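Local coordinates for pvivax hypothetical protein (Plasmodium vivax, PDB 2B30), which is of unknown function but binds calcium and, as a putative Cof-like haloacid dehalogenase hydrolase, is probably a metal-dependent phosphatase, at residues E113-E116 against T117-A121; N131-Q135 against T136-R140; F263-A266 against N267-D270; D52-K55 against E56-K60; I184-D187 against P188-K192. One frame throughout, in Å; residues are numbered along the deposited sequence.

Contact 1 (E113-E116 against T117-A121)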
# COMPACT_ATOMS: atom_id res chain seq x y z
N GLU A 113 -13.50 9.40 0.61
CA GLU A 113 -13.10 9.21 2.01
C GLU A 113 -12.72 10.52 2.69
O GLU A 113 -11.85 11.25 2.21
CB GLU A 113 -11.96 8.20 2.13
CG GLU A 113 -12.39 6.77 1.82
CD GLU A 113 -13.50 6.27 2.73
OE1 GLU A 113 -13.23 6.02 3.92
OE2 GLU A 113 -14.65 6.14 2.25
N THR A 114 -13.37 10.81 3.82
CA THR A 114 -13.04 11.99 4.62
C THR A 114 -12.37 11.59 5.93
O THR A 114 -12.60 10.49 6.45
CB THR A 114 -14.28 12.79 4.97
OG1 THR A 114 -15.19 11.95 5.69
CG2 THR A 114 -14.93 13.34 3.72
N ILE A 115 -11.58 12.50 6.47
CA ILE A 115 -10.88 12.26 7.72
C ILE A 115 -11.90 11.92 8.79
O ILE A 115 -13.00 12.43 8.79
CB ILE A 115 -10.04 13.48 8.14
CG1 ILE A 115 -8.92 13.74 7.12
CG2 ILE A 115 -9.42 13.26 9.51
CD1 ILE A 115 -8.45 15.17 7.07
N GLU A 116 -11.54 11.00 9.68
CA GLU A 116 -12.39 10.63 10.79
C GLU A 116 -12.64 11.85 11.66
O GLU A 116 -11.72 12.64 11.91
CB GLU A 116 -11.73 9.52 11.63
CG GLU A 116 -11.62 8.16 10.94
CD GLU A 116 -10.34 7.95 10.12
OE1 GLU A 116 -9.61 8.93 9.84
OE2 GLU A 116 -10.07 6.78 9.75
N THR A 117 -13.88 12.02 12.12
CA THR A 117 -14.28 13.25 12.81
C THR A 117 -13.58 13.48 14.17
O THR A 117 -13.38 14.61 14.58
CB THR A 117 -15.81 13.30 13.03
OG1 THR A 117 -16.16 12.38 14.06
CG2 THR A 117 -16.57 12.95 11.75
N ASP A 118 -13.22 12.41 14.87
CA ASP A 118 -12.47 12.55 16.12
C ASP A 118 -11.04 13.00 15.82
O ASP A 118 -10.51 13.89 16.49
CB ASP A 118 -12.51 11.26 16.97
CG ASP A 118 -11.92 10.03 16.25
OD1 ASP A 118 -12.55 9.52 15.30
OD2 ASP A 118 -10.83 9.57 16.64
N VAL A 119 -10.42 12.42 14.79
CA VAL A 119 -9.07 12.83 14.37
C VAL A 119 -9.10 14.24 13.78
O VAL A 119 -8.18 15.02 14.02
CB VAL A 119 -8.45 11.86 13.32
CG1 VAL A 119 -7.03 12.30 12.95
CG2 VAL A 119 -8.43 10.43 13.85
N TYR A 120 -10.14 14.57 13.01
CA TYR A 120 -10.23 15.90 12.40
C TYR A 120 -10.35 16.98 13.47
O TYR A 120 -9.69 18.00 13.38
CB TYR A 120 -11.42 16.00 11.44
CG TYR A 120 -11.53 17.35 10.77
CD1 TYR A 120 -10.74 17.69 9.68
CD2 TYR A 120 -12.43 18.31 11.25
CE1 TYR A 120 -10.84 18.94 9.07
CE2 TYR A 120 -12.54 19.56 10.65
CZ TYR A 120 -11.74 19.87 9.56
OH TYR A 120 -11.86 21.11 8.96
N ALA A 121 -11.19 16.74 14.47
CA ALA A 121 -11.32 17.65 15.62
C ALA A 121 -9.96 17.87 16.27
O ALA A 121 -9.58 19.01 16.58
CB ALA A 121 -12.29 17.10 16.63

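Contact 2 (N131-Q135 against T136-R140)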
# COMPACT_ATOMS: atom_id res chain seq x y z
N ASN A 131 -1.15 28.00 15.52
CA ASN A 131 -1.52 29.07 14.57
C ASN A 131 -1.11 28.77 13.11
O ASN A 131 -0.42 29.55 12.45
CB ASN A 131 -0.98 30.43 15.06
CG ASN A 131 -1.96 31.14 16.00
OD1 ASN A 131 -2.16 30.72 17.14
ND2 ASN A 131 -2.56 32.22 15.52
N LEU A 132 -1.57 27.62 12.62
CA LEU A 132 -1.37 27.22 11.24
C LEU A 132 -2.66 27.27 10.41
O LEU A 132 -2.62 27.14 9.19
CB LEU A 132 -0.78 25.81 11.19
CG LEU A 132 0.74 25.77 11.42
CD1 LEU A 132 1.22 24.36 11.75
CD2 LEU A 132 1.49 26.35 10.20
N VAL A 133 -3.80 27.49 11.08
CA VAL A 133 -5.09 27.58 10.41
C VAL A 133 -5.17 28.68 9.33
O VAL A 133 -5.83 28.48 8.29
CB VAL A 133 -6.23 27.78 11.44
CG1 VAL A 133 -7.57 28.04 10.74
CG2 VAL A 133 -6.34 26.58 12.36
N ASN A 134 -4.53 29.83 9.55
CA ASN A 134 -4.58 30.94 8.57
C ASN A 134 -3.63 30.77 7.37
O ASN A 134 -3.43 31.72 6.60
CB ASN A 134 -4.38 32.32 9.24
CG ASN A 134 -5.42 32.62 10.35
OD1 ASN A 134 -6.60 32.28 10.24
ND2 ASN A 134 -4.96 33.28 11.42
N GLN A 135 -3.07 29.58 7.19
CA GLN A 135 -2.30 29.25 5.98
C GLN A 135 -2.62 27.85 5.46
O GLN A 135 -1.81 27.23 4.76
CB GLN A 135 -0.80 29.40 6.26
CG GLN A 135 -0.34 28.70 7.51
CD GLN A 135 1.02 29.15 7.96
OE1 GLN A 135 1.14 29.97 8.87
NE2 GLN A 135 2.05 28.63 7.31
N THR A 136 -3.84 27.39 5.77
CA THR A 136 -4.28 26.03 5.49
C THR A 136 -5.47 26.02 4.53
O THR A 136 -6.47 26.68 4.78
CB THR A 136 -4.69 25.32 6.81
OG1 THR A 136 -3.54 25.18 7.64
CG2 THR A 136 -5.30 23.93 6.54
N ILE A 137 -5.36 25.27 3.43
CA ILE A 137 -6.45 25.17 2.46
C ILE A 137 -7.30 23.94 2.75
O ILE A 137 -6.81 22.81 2.71
CB ILE A 137 -5.93 25.12 1.00
CG1 ILE A 137 -5.00 26.30 0.74
CG2 ILE A 137 -7.11 25.16 0.03
CD1 ILE A 137 -4.20 26.18 -0.52
N PHE A 138 -8.58 24.17 3.03
CA PHE A 138 -9.48 23.11 3.47
C PHE A 138 -10.27 22.55 2.29
O PHE A 138 -10.98 23.30 1.63
CB PHE A 138 -10.45 23.66 4.51
CG PHE A 138 -9.77 24.10 5.77
CD1 PHE A 138 -9.80 23.30 6.90
CD2 PHE A 138 -9.11 25.32 5.83
CE1 PHE A 138 -9.18 23.70 8.07
CE2 PHE A 138 -8.49 25.73 7.00
CZ PHE A 138 -8.53 24.92 8.12
N HIS A 139 -10.12 21.26 2.03
CA HIS A 139 -10.71 20.64 0.84
C HIS A 139 -11.85 19.70 1.21
O HIS A 139 -11.69 18.83 2.06
CB HIS A 139 -9.64 19.84 0.08
CG HIS A 139 -8.61 20.69 -0.61
ND1 HIS A 139 -8.76 21.13 -1.90
CD2 HIS A 139 -7.41 21.14 -0.19
CE1 HIS A 139 -7.69 21.82 -2.25
NE2 HIS A 139 -6.85 21.84 -1.23
N ARG A 140 -13.00 19.87 0.56
CA ARG A 140 -14.10 18.89 0.63
C ARG A 140 -14.71 18.72 -0.75
O ARG A 140 -15.25 19.68 -1.31
CB ARG A 140 -15.18 19.33 1.62
CG ARG A 140 -16.31 18.31 1.81
CD ARG A 140 -15.89 17.10 2.66
NE ARG A 140 -16.96 16.11 2.79
CZ ARG A 140 -17.32 15.27 1.82
NH1 ARG A 140 -16.69 15.24 0.66
NH2 ARG A 140 -18.32 14.42 2.02

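Contact 3 (F263-A266 against N267-D270)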
# COMPACT_ATOMS: atom_id res chain seq x y z
N PHE A 263 7.29 4.63 -14.40
CA PHE A 263 8.29 5.52 -14.92
C PHE A 263 8.36 6.80 -14.11
O PHE A 263 7.33 7.41 -13.82
CB PHE A 263 7.98 5.82 -16.39
CG PHE A 263 8.14 4.63 -17.28
CD1 PHE A 263 9.36 4.34 -17.86
CD2 PHE A 263 7.08 3.77 -17.51
CE1 PHE A 263 9.52 3.22 -18.67
CE2 PHE A 263 7.23 2.66 -18.32
CZ PHE A 263 8.45 2.38 -18.89
N ALA A 264 9.58 7.20 -13.74
CA ALA A 264 9.79 8.49 -13.07
C ALA A 264 10.39 9.49 -14.04
O ALA A 264 11.34 9.19 -14.75
CB ALA A 264 10.68 8.32 -11.87
N VAL A 265 9.82 10.69 -14.08
CA VAL A 265 10.36 11.76 -14.92
C VAL A 265 11.79 12.11 -14.50
O VAL A 265 12.18 11.89 -13.35
CB VAL A 265 9.49 13.05 -14.88
CG1 VAL A 265 8.30 12.92 -15.81
CG2 VAL A 265 9.03 13.37 -13.46
N ALA A 266 12.55 12.65 -15.44
CA ALA A 266 13.92 13.12 -15.19
C ALA A 266 14.01 14.05 -13.98
O ALA A 266 14.98 14.00 -13.22
CB ALA A 266 14.45 13.84 -16.41
N ASN A 267 12.98 14.88 -13.80
CA ASN A 267 12.92 15.79 -12.65
C ASN A 267 12.35 15.18 -11.36
O ASN A 267 12.10 15.89 -10.40
CB ASN A 267 12.14 17.06 -13.01
CG ASN A 267 10.78 16.77 -13.62
OD1 ASN A 267 10.69 16.35 -14.78
ND2 ASN A 267 9.73 17.01 -12.87
N ALA A 268 12.17 13.87 -11.33
CA ALA A 268 11.57 13.23 -10.17
C ALA A 268 12.48 13.32 -8.97
O ALA A 268 13.68 13.53 -9.10
CB ALA A 268 11.24 11.78 -10.47
N THR A 269 11.89 13.17 -7.80
CA THR A 269 12.65 13.14 -6.56
C THR A 269 13.42 11.83 -6.48
O THR A 269 13.02 10.84 -7.06
CB THR A 269 11.72 13.33 -5.34
OG1 THR A 269 12.52 13.51 -4.17
CG2 THR A 269 10.79 12.14 -5.13
N ASP A 270 14.55 11.83 -5.77
CA ASP A 270 15.43 10.65 -5.72
C ASP A 270 14.70 9.40 -5.33
O ASP A 270 14.95 8.33 -5.88
CB ASP A 270 16.59 10.85 -4.75
CG ASP A 270 17.67 11.75 -5.31
OD1 ASP A 270 17.74 11.89 -6.55
OD2 ASP A 270 18.46 12.30 -4.51

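Contact 4 (D52-K55 against E56-K60)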
# COMPACT_ATOMS: atom_id res chain seq x y z
N ASP A 52 -1.86 16.44 -27.03
CA ASP A 52 -1.99 15.56 -28.20
C ASP A 52 -1.79 14.11 -27.83
O ASP A 52 -2.44 13.22 -28.37
CB ASP A 52 -0.98 15.94 -29.29
CG ASP A 52 -1.25 17.30 -29.90
OD1 ASP A 52 -2.39 17.52 -30.38
OD2 ASP A 52 -0.33 18.14 -29.90
N ALA A 53 -0.85 13.87 -26.92
CA ALA A 53 -0.53 12.51 -26.48
C ALA A 53 -1.76 11.87 -25.87
O ALA A 53 -2.14 10.75 -26.23
CB ALA A 53 0.61 12.53 -25.47
N ILE A 54 -2.39 12.60 -24.95
CA ILE A 54 -3.62 12.14 -24.34
C ILE A 54 -4.71 12.02 -25.40
O ILE A 54 -5.42 11.01 -25.46
CB ILE A 54 -4.04 13.06 -23.19
CG1 ILE A 54 -3.02 12.95 -22.05
CG2 ILE A 54 -5.45 12.69 -22.70
CD1 ILE A 54 -3.14 14.04 -21.01
N LYS A 55 -4.82 13.03 -26.27
CA LYS A 55 -5.78 13.01 -27.37
C LYS A 55 -5.68 11.72 -28.14
O LYS A 55 -6.68 11.05 -28.37
CB LYS A 55 -5.56 14.19 -28.32
CG LYS A 55 -6.60 14.36 -29.41
CD LYS A 55 -6.31 15.60 -30.26
CE LYS A 55 -7.26 15.74 -31.45
NZ LYS A 55 -8.56 16.40 -31.12
N GLU A 56 -4.46 11.35 -28.52
CA GLU A 56 -4.25 10.16 -29.33
C GLU A 56 -4.51 8.88 -28.53
O GLU A 56 -5.08 7.92 -29.05
CB GLU A 56 -2.84 10.15 -29.92
CG GLU A 56 -2.64 9.13 -31.05
CD GLU A 56 -1.26 9.21 -31.68
OE1 GLU A 56 -0.50 10.15 -31.37
OE2 GLU A 56 -0.93 8.32 -32.50
N ALA A 57 -4.11 8.89 -27.25
CA ALA A 57 -4.28 7.73 -26.36
C ALA A 57 -5.75 7.33 -26.26
O ALA A 57 -6.08 6.15 -26.29
CB ALA A 57 -3.72 8.03 -24.97
N ILE A 58 -6.62 8.33 -26.15
CA ILE A 58 -8.07 8.12 -26.09
C ILE A 58 -8.60 7.60 -27.42
O ILE A 58 -9.47 6.73 -27.46
CB ILE A 58 -8.80 9.40 -25.67
CG1 ILE A 58 -8.43 9.76 -24.24
CG2 ILE A 58 -10.31 9.23 -25.78
CD1 ILE A 58 -8.67 11.19 -23.88
N GLU A 59 -8.07 8.12 -28.52
CA GLU A 59 -8.42 7.62 -29.85
C GLU A 59 -7.89 6.20 -30.13
O GLU A 59 -8.57 5.40 -30.76
CB GLU A 59 -7.94 8.60 -30.91
CG GLU A 59 -8.66 9.94 -30.79
CD GLU A 59 -8.03 11.05 -31.61
OE1 GLU A 59 -6.93 10.83 -32.18
OE2 GLU A 59 -8.65 12.14 -31.66
N LYS A 60 -6.69 5.90 -29.65
CA LYS A 60 -6.10 4.57 -29.84
C LYS A 60 -6.74 3.53 -28.92
O LYS A 60 -6.49 2.33 -29.07
CB LYS A 60 -4.59 4.60 -29.61
CG LYS A 60 -3.81 5.51 -30.54
CD LYS A 60 -3.30 4.80 -31.78
CE LYS A 60 -2.09 5.51 -32.37
NZ LYS A 60 -1.20 4.54 -33.05

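Contact 5 (I184-D187 against P188-K192)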
# COMPACT_ATOMS: atom_id res chain seq x y z
N ILE A 184 -1.56 22.33 4.05
CA ILE A 184 -0.95 23.40 4.84
C ILE A 184 0.18 24.03 4.01
O ILE A 184 1.20 23.39 3.75
CB ILE A 184 -0.41 22.88 6.19
CG1 ILE A 184 -1.51 22.13 6.96
CG2 ILE A 184 0.10 24.04 7.04
CD1 ILE A 184 -1.05 21.58 8.30
N VAL A 185 -0.04 25.27 3.58
CA VAL A 185 0.98 26.01 2.84
C VAL A 185 2.05 26.48 3.81
O VAL A 185 1.76 27.12 4.82
CB VAL A 185 0.36 27.20 2.08
CG1 VAL A 185 1.44 28.08 1.48
CG2 VAL A 185 -0.57 26.71 0.98
N LEU A 186 3.29 26.13 3.51
CA LEU A 186 4.40 26.30 4.44
C LEU A 186 5.51 27.16 3.87
O LEU A 186 5.78 27.16 2.67
CB LEU A 186 4.94 24.93 4.88
CG LEU A 186 4.64 24.45 6.32
CD1 LEU A 186 3.31 24.94 6.87
CD2 LEU A 186 4.71 22.92 6.40
N ASP A 187 6.13 27.92 4.77
CA ASP A 187 7.23 28.80 4.45
C ASP A 187 8.48 27.92 4.38
O ASP A 187 8.79 27.23 5.36
CB ASP A 187 7.36 29.84 5.57
CG ASP A 187 8.26 31.00 5.20
OD1 ASP A 187 9.24 30.79 4.47
OD2 ASP A 187 7.98 32.12 5.68
N PRO A 188 9.19 27.92 3.23
CA PRO A 188 10.32 26.99 3.06
C PRO A 188 11.33 26.97 4.21
O PRO A 188 12.16 26.07 4.28
CB PRO A 188 10.97 27.46 1.75
CG PRO A 188 10.39 28.81 1.47
CD PRO A 188 9.02 28.78 2.05
N SER A 189 11.28 27.97 5.10
CA SER A 189 11.99 27.91 6.37
C SER A 189 11.49 26.73 7.18
O SER A 189 12.21 25.76 7.41
CB SER A 189 11.75 29.18 7.20
OG SER A 189 12.19 30.34 6.54
N GLU A 190 10.22 26.82 7.57
CA GLU A 190 9.65 26.02 8.65
C GLU A 190 8.98 24.72 8.17
O GLU A 190 8.19 24.13 8.91
CB GLU A 190 8.67 26.88 9.47
CG GLU A 190 7.70 27.74 8.62
CD GLU A 190 6.41 28.12 9.34
OE1 GLU A 190 6.42 28.26 10.59
OE2 GLU A 190 5.37 28.30 8.66
N SER A 191 9.29 24.26 6.96
CA SER A 191 8.75 22.97 6.48
C SER A 191 9.22 21.81 7.36
O SER A 191 8.43 21.19 8.08
CB SER A 191 9.15 22.70 5.04
OG SER A 191 8.39 23.50 4.17
N LYS A 192 10.53 21.55 7.31
CA LYS A 192 11.12 20.49 8.11
C LYS A 192 10.58 20.51 9.55
O LYS A 192 10.16 19.46 10.08
CB LYS A 192 12.66 20.59 8.09
CG LYS A 192 13.31 20.19 6.77

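Contact 1 (E113-E116 against T117-A121)
Ile-115 and Tyr-120 cross at about a right angle, the isoleucine using both of its branches. Its CG2, anti to the backbone N (CG1 at chi1 -64°), reaches Tyr-120 CB at 3.9 Å, while CD1 lies at the edge of the tyrosine ring, near its plane. With chi1 at -179° the ring of Tyr-120 swings away from the helix start, so that Ile-115 meets the base of the side chain and one edge, not a face. Ile-115 CG2 also lies 4.2 Å from Val-119 CB, one residue earlier on the same turn. Glu-116 holds the N-cap position of helix 117-129, and its O accepts the first i to i+4 bond, from Tyr-120 N at 2.7 Å, with the C=O pointing almost straight at the donor. The loop leads out of edge strand 109-112 of the large core sheet and into the first helix of the alpha/beta cap (C2 type) expected of a subfamily IIB hydrolase. Glu-116 CB lies 4.1 Å from Val-119 CG2 and 3.8 Å from Asp-118 OD1. Beyond the loop, Ile-115 and Val-119 pack on Leu-206 of strand 206-210, and the hydroxyl end of Tyr-120 on Phe-138. Glu-116 and Val-119 also meet Asp-241 and Lys-260 of the second subunit, where Lys-260 makes a long, weak ion pair with Asp-118.

Contact 2 (N131-Q135 against T136-R140)
Leu-132 O is gripped from opposite faces of its carbonyl plane: Thr-136 OG1 donates to it across the turn at 2.7 Å, and Gln-135 N bonds to it on the other face. The threonine hydroxyl sits well above that plane instead of on a lone pair. This is the tight turn between helix 117-129 and strand 136-140 of the cap. The helix ends in a Schellman motif, with Asn-131 at positive phi as its C-prime residue, Leu-132 N bonded to Leu-127 O and Asn-131 N to Val-128 O. The chain then turns sharply into the first strand of the six-stranded cap sheet. A chi1 of -65° keeps Thr-136 OG1 beside its own backbone N, on the side of Leu-132 O, and sends CG2 the other way, over one face of the Phe-138 ring, 3.6 Å above its plane and offset toward the rim. Thr-136 N adds a weak bond to Val-133 O at 3.4 Å, with an angle of 146° at the hydrogen. Two successive carbonyls of the turn are thus met by one threonine, the second only weakly. Gln-135 extends from the turn in the other direction, its NE2 bonded to Val-185 O in the adjoining loop. Val-133 packs back on Leu-127 and Val-128 of the helix. At the edge of the Phe-138 ring, CE2 lies 4.0 Å from Val-133 O and CZ 4.2 Å from Val-133 CG1.

Contact 3 (F263-A266 against N267-D270)
Val-265 and Asn-267 meet through their first torsions: chi1 of 51° sets Asn-267 CG between its own backbone N and carbonyl carbon, and chi1 of -81°, measured to CG1, leaves Val-265 CG2 in the corresponding place. The asparagine amide is thereby laid back over the valine, OD1 3.5 Å from Val-265 CB and ND2 3.8 Å from Val-265 CG2. The pair sits on a type I beta turn from Val-265 to Ala-268, with Ala-266 and Asn-267 at its corners. Ala-268 N closes the turn on Val-265 O at 2.8 Å. On the inner side three small apolar groups gather: Ala-268 CB lies 3.8 Å from Ala-264 CB and 4.0 Å from Val-265 CG2. The amide of Asn-267 is fixed by partners beyond the turn, since OD1 accepts from His-284 N and ND2 donates to Gly-36 O, next in sequence to the calcium ligand Asp-35. Val-265 itself packs on Asp-248, another calcium ligand, its side chain about 8 Å from the bound ion at the nearest atoms. This is consistent with a second-shell place beside the metal site, behind Asp-248. The turn follows strand 261-264, which runs parallel between strands 243-247 and 278-279, and leads into helix 270-275, while Ala-288 of helix 288-297 packs against Val-265.

Contact 4 (D52-K55 against E56-K60)
Helix 48-60 is the longer helix in the connection between the parallel neighbours 29-33 and 63-67 of the core sheet, a beta-alpha-beta crossover of the Rossmann-like HAD domain, and this contact joins successive turns of it. Four successive i to i+4 bonds link them. Glu-56 N reaches Asp-52 O at 2.8 Å, and Ala-57 N reaches Ala-53 O at 2.9 Å. Ile-58 N donates to Ile-54 O at 162°, almost straight, and Glu-59 N to Lys-55 O at 3.2 Å. Along one flank Ile-54 and Ile-58 follow each other: Ile-54 CG2 touches the end of Ile-58, CD1, at 3.7 Å, and the same CD1 folds down beside Ile-54 O. On another flank Lys-55 and Glu-59 pass at a slant. Lys-55 leaves the helix with CG anti to the backbone N and stays extended until it bends at chi4 (84°), while Glu-59, extended beyond CG, passes its CG 3.3 Å from Lys-55 O and lays OE2 3.8 Å from Lys-55 CG. The two charged ends are 4.3 Å apart, Lys-55 NZ to Glu-59 OE2, beyond a salt bridge. Ala-53, Ala-57 and Glu-56 pack on Leu-293 and Phe-297 of helix 288-297. Lys-60 NZ makes a long salt bridge with Glu-56 OE2. With the Lys-55 amine held mainly by a bond to Lys-86 O, the acidic and basic groups spaced four apart probably favour the helix by loose electrostatic attraction.

Contact 5 (I184-D187 against P188-K192)
Leu-186 forms the buried, apolar side of this turn, with its CB 3.8 Å from Ser-191 OG and its CD2 4.0 Å from Ser-191 CA at the start of helix 191-201. The serine hydroxyl does not bond to the leucine segment; it is bonded to Gly-214 O. Asp-187, Pro-188 and Ser-189 make the polar, solvent-facing bend, where proline and serine are exposed. Here a weak backbone bond spans the bend, Glu-190 N to Asp-187 O, at 127° far from straight. A chi1 of -166° turns the Asp-187 carboxylate along the proline, with OD1 3.2 Å from Pro-188 CD and 3.6 Å from Ser-189 OG. Glu-190, at the N-cap position, folds back so that its CG meets Asp-187 CB at 3.7 Å. The two carboxylates stay apart, Asp-187 OD2 lying 5.5 Å from Glu-190 OE2, so any repulsion between them is probably mild. The turn links strand 181-184, which runs antiparallel between strands 136-140 and 216-220 of the cap sheet, to helix 191-201, where Ile-195 and Leu-198 receive Leu-186 and Ile-184.

In the fold
Contacts 2 and 5 lie in the cap, and contact 1 where the chain enters it. Contacts 1 and 2 stand at the start and just past the end of helix 117-129 and touch each other; contact 5 joins contact 2 through a probable backbone bond from Val-185 N to Gln-135 O, 2.9 Å. Contacts 3 and 4 belong to the core domain, their centres about 23 Å apart, and helix 288-297 packs on both. Contacts 1, 2 and 3 are mainly buried and rest largely on backbone bonds and apolar packing. Charged groups come forward in the partly buried contact 4, acidic ones in contact 5 at the surface. Of the five, contact 1 is the one touched by the second subunit.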